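Local coordinates for probable ABC transporter phosphite binding protein PhnD1 (Prochlorococcus marinus str. MIT 9301, PDB 5LQ5) that binds inorganic phosphite strongly in the periplasm and probably delivers it to an ABC transporter, with very weak affinity for methylphosphonate and phosphate, at residues G156-G168 against W180-L194. Sequence-based numbering, arbitrary orientation.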
# COMPACT_ATOMS: atom_id res chain seq x y z
N GLY A 156 -5.47 -9.27 4.45
CA GLY A 156 -4.10 -9.23 3.96
C GLY A 156 -3.77 -8.47 2.71
O GLY A 156 -2.62 -8.21 2.41
N SER A 157 -4.79 -8.11 1.95
CA SER A 157 -4.53 -7.38 0.70
C SER A 157 -5.79 -6.69 0.23
O SER A 157 -6.91 -7.10 0.57
CB SER A 157 -3.98 -8.28 -0.40
OG SER A 157 -5.01 -8.80 -1.26
N HIS A 158 -5.61 -5.67 -0.60
CA HIS A 158 -6.76 -4.92 -1.10
C HIS A 158 -7.59 -5.79 -2.06
O HIS A 158 -8.84 -5.71 -2.07
CB HIS A 158 -6.34 -3.62 -1.73
CG HIS A 158 -5.56 -2.76 -0.81
ND1 HIS A 158 -6.05 -2.36 0.42
CD2 HIS A 158 -4.26 -2.36 -0.85
CE1 HIS A 158 -5.11 -1.69 1.06
NE2 HIS A 158 -4.02 -1.65 0.31
N ASP A 159 -6.92 -6.60 -2.88
CA ASP A 159 -7.67 -7.52 -3.80
C ASP A 159 -8.47 -8.55 -2.98
O ASP A 159 -9.63 -8.85 -3.27
CB ASP A 159 -6.76 -8.22 -4.80
CG ASP A 159 -6.26 -7.32 -5.90
OD1 ASP A 159 -6.90 -6.28 -6.21
OD2 ASP A 159 -5.23 -7.73 -6.49
N ALA A 160 -7.86 -9.02 -1.88
CA ALA A 160 -8.55 -10.00 -1.05
C ALA A 160 -9.76 -9.44 -0.30
O ALA A 160 -10.75 -10.13 -0.12
CB ALA A 160 -7.60 -10.68 -0.09
N THR A 161 -9.69 -8.16 0.07
CA THR A 161 -10.83 -7.49 0.70
C THR A 161 -12.01 -7.42 -0.26
O THR A 161 -13.11 -7.78 0.08
CB THR A 161 -10.42 -6.08 1.14
OG1 THR A 161 -9.37 -6.21 2.09
CG2 THR A 161 -11.55 -5.31 1.74
N ILE A 162 -11.73 -7.00 -1.50
CA ILE A 162 -12.77 -6.94 -2.54
C ILE A 162 -13.40 -8.34 -2.68
O ILE A 162 -14.62 -8.47 -2.70
CB ILE A 162 -12.19 -6.47 -3.89
CG1 ILE A 162 -11.83 -4.99 -3.82
CG2 ILE A 162 -13.16 -6.78 -5.03
CD1 ILE A 162 -10.95 -4.52 -4.97
N ALA A 163 -12.57 -9.37 -2.75
CA ALA A 163 -13.08 -10.72 -3.03
C ALA A 163 -13.99 -11.23 -1.91
O ALA A 163 -15.04 -11.84 -2.16
CB ALA A 163 -11.94 -11.70 -3.30
N LEU A 164 -13.62 -10.91 -0.68
CA LEU A 164 -14.39 -11.33 0.49
C LEU A 164 -15.74 -10.64 0.60
O LEU A 164 -16.74 -11.26 0.94
CB LEU A 164 -13.61 -11.08 1.77
CG LEU A 164 -12.45 -12.03 2.07
CD1 LEU A 164 -11.60 -11.41 3.18
CD2 LEU A 164 -12.90 -13.45 2.41
N VAL A 165 -15.78 -9.33 0.33
CA VAL A 165 -17.05 -8.62 0.42
C VAL A 165 -17.90 -9.02 -0.81
O VAL A 165 -19.10 -9.25 -0.68
CB VAL A 165 -16.88 -7.11 0.54
CG1 VAL A 165 -18.23 -6.43 0.73
CG2 VAL A 165 -15.97 -6.73 1.71
N ASN A 166 -17.26 -9.16 -1.97
CA ASN A 166 -17.97 -9.56 -3.21
C ASN A 166 -18.65 -10.92 -3.11
O ASN A 166 -19.74 -11.12 -3.63
CB ASN A 166 -17.06 -9.58 -4.42
CG ASN A 166 -17.84 -9.55 -5.72
OD1 ASN A 166 -18.59 -8.61 -5.96
ND2 ASN A 166 -17.71 -10.60 -6.55
N SER A 167 -18.01 -11.85 -2.40
CA SER A 167 -18.58 -13.21 -2.24
C SER A 167 -19.70 -13.32 -1.21
O SER A 167 -20.40 -14.31 -1.13
CB SER A 167 -17.50 -14.22 -1.87
OG SER A 167 -17.08 -13.96 -0.53
N GLY A 168 -19.79 -12.32 -0.36
CA GLY A 168 -20.70 -12.31 0.81
C GLY A 168 -20.14 -12.96 2.06
O GLY A 168 -20.87 -13.16 3.06
N TRP A 180 -9.53 -0.27 -5.83
CA TRP A 180 -10.96 -0.38 -6.04
C TRP A 180 -11.31 0.05 -7.48
O TRP A 180 -11.96 -0.68 -8.23
CB TRP A 180 -11.71 0.47 -5.04
CG TRP A 180 -13.14 0.76 -5.39
CD1 TRP A 180 -13.67 1.98 -5.71
CD2 TRP A 180 -14.23 -0.18 -5.43
NE1 TRP A 180 -15.03 1.85 -5.96
CE2 TRP A 180 -15.39 0.54 -5.79
CE3 TRP A 180 -14.33 -1.56 -5.21
CZ2 TRP A 180 -16.64 -0.08 -5.93
CZ3 TRP A 180 -15.57 -2.18 -5.36
CH2 TRP A 180 -16.72 -1.43 -5.73
N GLU A 181 -10.79 1.21 -7.87
CA GLU A 181 -11.03 1.72 -9.26
C GLU A 181 -10.45 0.84 -10.36
O GLU A 181 -11.09 0.63 -11.38
CB GLU A 181 -10.53 3.16 -9.38
CG GLU A 181 -11.38 4.13 -8.57
CD GLU A 181 -10.76 5.51 -8.41
OE1 GLU A 181 -9.72 5.80 -9.03
OE2 GLU A 181 -11.35 6.31 -7.65
N ASN A 182 -9.23 0.34 -10.16
CA ASN A 182 -8.60 -0.62 -11.11
C ASN A 182 -9.43 -1.87 -11.33
O ASN A 182 -9.53 -2.37 -12.44
CB ASN A 182 -7.21 -1.04 -10.64
CG ASN A 182 -6.21 0.07 -10.73
OD1 ASN A 182 -6.53 1.17 -11.17
ND2 ASN A 182 -5.00 -0.20 -10.28
N ASN A 183 -9.99 -2.38 -10.25
CA ASN A 183 -10.81 -3.61 -10.32
C ASN A 183 -12.15 -3.36 -11.01
O ASN A 183 -12.62 -4.16 -11.80
CB ASN A 183 -11.02 -4.20 -8.94
CG ASN A 183 -9.92 -5.11 -8.56
OD1 ASN A 183 -9.94 -6.25 -8.95
ND2 ASN A 183 -8.95 -4.61 -7.81
N LEU A 184 -12.73 -2.21 -10.70
CA LEU A 184 -14.02 -1.78 -11.25
C LEU A 184 -14.03 -1.66 -12.77
O LEU A 184 -15.05 -1.87 -13.41
CB LEU A 184 -14.37 -0.44 -10.64
CG LEU A 184 -15.82 -0.04 -10.44
CD1 LEU A 184 -16.69 -1.20 -9.97
CD2 LEU A 184 -15.80 1.09 -9.41
N LYS A 185 -12.87 -1.32 -13.31
CA LYS A 185 -12.73 -1.08 -14.75
C LYS A 185 -12.18 -2.25 -15.50
O LYS A 185 -12.67 -2.59 -16.58
CB LYS A 185 -11.87 0.15 -14.98
CG LYS A 185 -12.52 1.38 -14.37
CD LYS A 185 -14.04 1.35 -14.53
CE LYS A 185 -14.68 2.69 -14.28
NZ LYS A 185 -14.73 3.46 -15.55
N ASN A 186 -11.14 -2.84 -14.96
CA ASN A 186 -10.45 -3.97 -15.61
C ASN A 186 -10.81 -5.40 -15.14
O ASN A 186 -10.45 -6.38 -15.78
CB ASN A 186 -8.95 -3.74 -15.50
CG ASN A 186 -8.53 -2.40 -16.07
OD1 ASN A 186 -8.80 -2.09 -17.23
ND2 ASN A 186 -7.89 -1.58 -15.24
N ASN A 187 -11.53 -5.53 -14.04
CA ASN A 187 -11.93 -6.84 -13.52
C ASN A 187 -13.34 -6.74 -12.92
O ASN A 187 -13.57 -7.11 -11.76
CB ASN A 187 -10.90 -7.38 -12.53
CG ASN A 187 -9.94 -8.38 -13.16
OD1 ASN A 187 -10.35 -9.40 -13.71
ND2 ASN A 187 -8.65 -8.09 -13.08
N PRO A 188 -14.29 -6.24 -13.72
CA PRO A 188 -15.66 -5.99 -13.28
C PRO A 188 -16.40 -7.21 -12.68
O PRO A 188 -17.29 -7.02 -11.86
CB PRO A 188 -16.36 -5.49 -14.55
CG PRO A 188 -15.30 -5.31 -15.57
CD PRO A 188 -14.14 -6.11 -15.18
N LYS A 189 -16.01 -8.43 -13.03
CA LYS A 189 -16.66 -9.63 -12.42
C LYS A 189 -16.33 -9.79 -10.92
O LYS A 189 -17.06 -10.41 -10.13
CB LYS A 189 -16.25 -10.89 -13.16
CG LYS A 189 -16.35 -12.15 -12.31
CD LYS A 189 -16.00 -13.40 -13.08
CE LYS A 189 -14.55 -13.78 -12.88
NZ LYS A 189 -14.35 -15.18 -13.31
N ARG A 190 -15.21 -9.22 -10.53
CA ARG A 190 -14.78 -9.28 -9.13
C ARG A 190 -15.50 -8.29 -8.24
O ARG A 190 -15.34 -8.33 -7.02
CB ARG A 190 -13.30 -9.02 -9.06
CG ARG A 190 -12.52 -10.21 -9.57
CD ARG A 190 -11.10 -9.78 -9.63
NE ARG A 190 -10.18 -10.79 -10.07
CZ ARG A 190 -8.87 -10.59 -10.05
NH1 ARG A 190 -8.38 -9.42 -9.65
NH2 ARG A 190 -8.05 -11.54 -10.44
N THR A 191 -16.22 -7.38 -8.86
CA THR A 191 -16.88 -6.29 -8.15
C THR A 191 -18.38 -6.24 -8.38
O THR A 191 -19.03 -5.31 -7.95
CB THR A 191 -16.22 -4.95 -8.50
OG1 THR A 191 -16.33 -4.72 -9.91
CG2 THR A 191 -14.72 -4.95 -8.08
N SER A 192 -18.90 -7.29 -9.05
CA SER A 192 -20.32 -7.40 -9.44
C SER A 192 -21.31 -7.21 -8.31
O SER A 192 -22.40 -6.69 -8.51
CB SER A 192 -20.62 -8.77 -10.10
OG SER A 192 -19.85 -8.93 -11.27
N ASN A 193 -20.94 -7.64 -7.11
CA ASN A 193 -21.86 -7.58 -5.95
C ASN A 193 -21.54 -6.48 -4.97
O ASN A 193 -22.13 -6.45 -3.89
CB ASN A 193 -21.91 -8.89 -5.21
CG ASN A 193 -22.18 -10.06 -6.11
OD1 ASN A 193 -21.44 -11.05 -6.12
ND2 ASN A 193 -23.24 -9.97 -6.86
N LEU A 194 -20.68 -5.56 -5.39
CA LEU A 194 -20.21 -4.44 -4.56
C LEU A 194 -20.63 -3.07 -4.98
O LEU A 194 -20.67 -2.75 -6.18
CB LEU A 194 -18.68 -4.39 -4.53
CG LEU A 194 -18.01 -5.58 -3.90
CD1 LEU A 194 -16.50 -5.38 -3.85
CD2 LEU A 194 -18.58 -5.82 -2.51
O HOH W 1 -5.92 -8.05 -9.17
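Asn166, in the last turn of helix 158-167, presses its side-chain amide against the turn 191-194. CG lies anti to the backbone N (chi1 -162°), which carries the amide over to segment 180-194 beside the carbonyl of Arg190 and lets OD1 accept from Asn193 N at 2.8 Å, the donor slightly tilted from the carbonyl plane. Asparagine suits the place because it is short and offers an acceptor to a turn NH; a leucine here would probably leave Asn193 N without its mate and the turn less firmly tied to the helix. Deeper in, Ile162 spreads its two branches. CG2 rests on Arg190 O and on the methyl of Leu194, CD1, at 3.8 Å, whereas CD1 of Ile162 reaches the amide of Asn183, 3.5 Å from ND2, and CG1 comes up to the edge of the Trp180 ring near its plane. Leu194 crosses Ile162 and Val165 at about a right angle, its CD2 packed tightly on Val165 CG1 at 3.3 Å; both are buried apolar side chains whose methyls meet closely, a place that suits branched aliphatic residues. At the other end, Asp159 and Asn183 set carboxylate and amide planes 83° apart; ND2 of Asn183 gives OD1 of Asp159 a 3.1 Å bond, nearly along the C-O axis, and also bonds to Val179 O. The second carboxylate oxygen, OD2, accepts from Asn15 N and from a water that bridges to Arg190 NH1, placing a positive group near the acid without direct contact. Ser157 caps the helix start, its OG accepting from Ala160 N, and His158 in the first turn bonds to the phosphite. Helix 158-167 thus crosses the segment 180-186 of helix 177-186 at -59°, and the turn leads into strand 194-199, in one lobe of the two-lobed periplasmic binding protein fold.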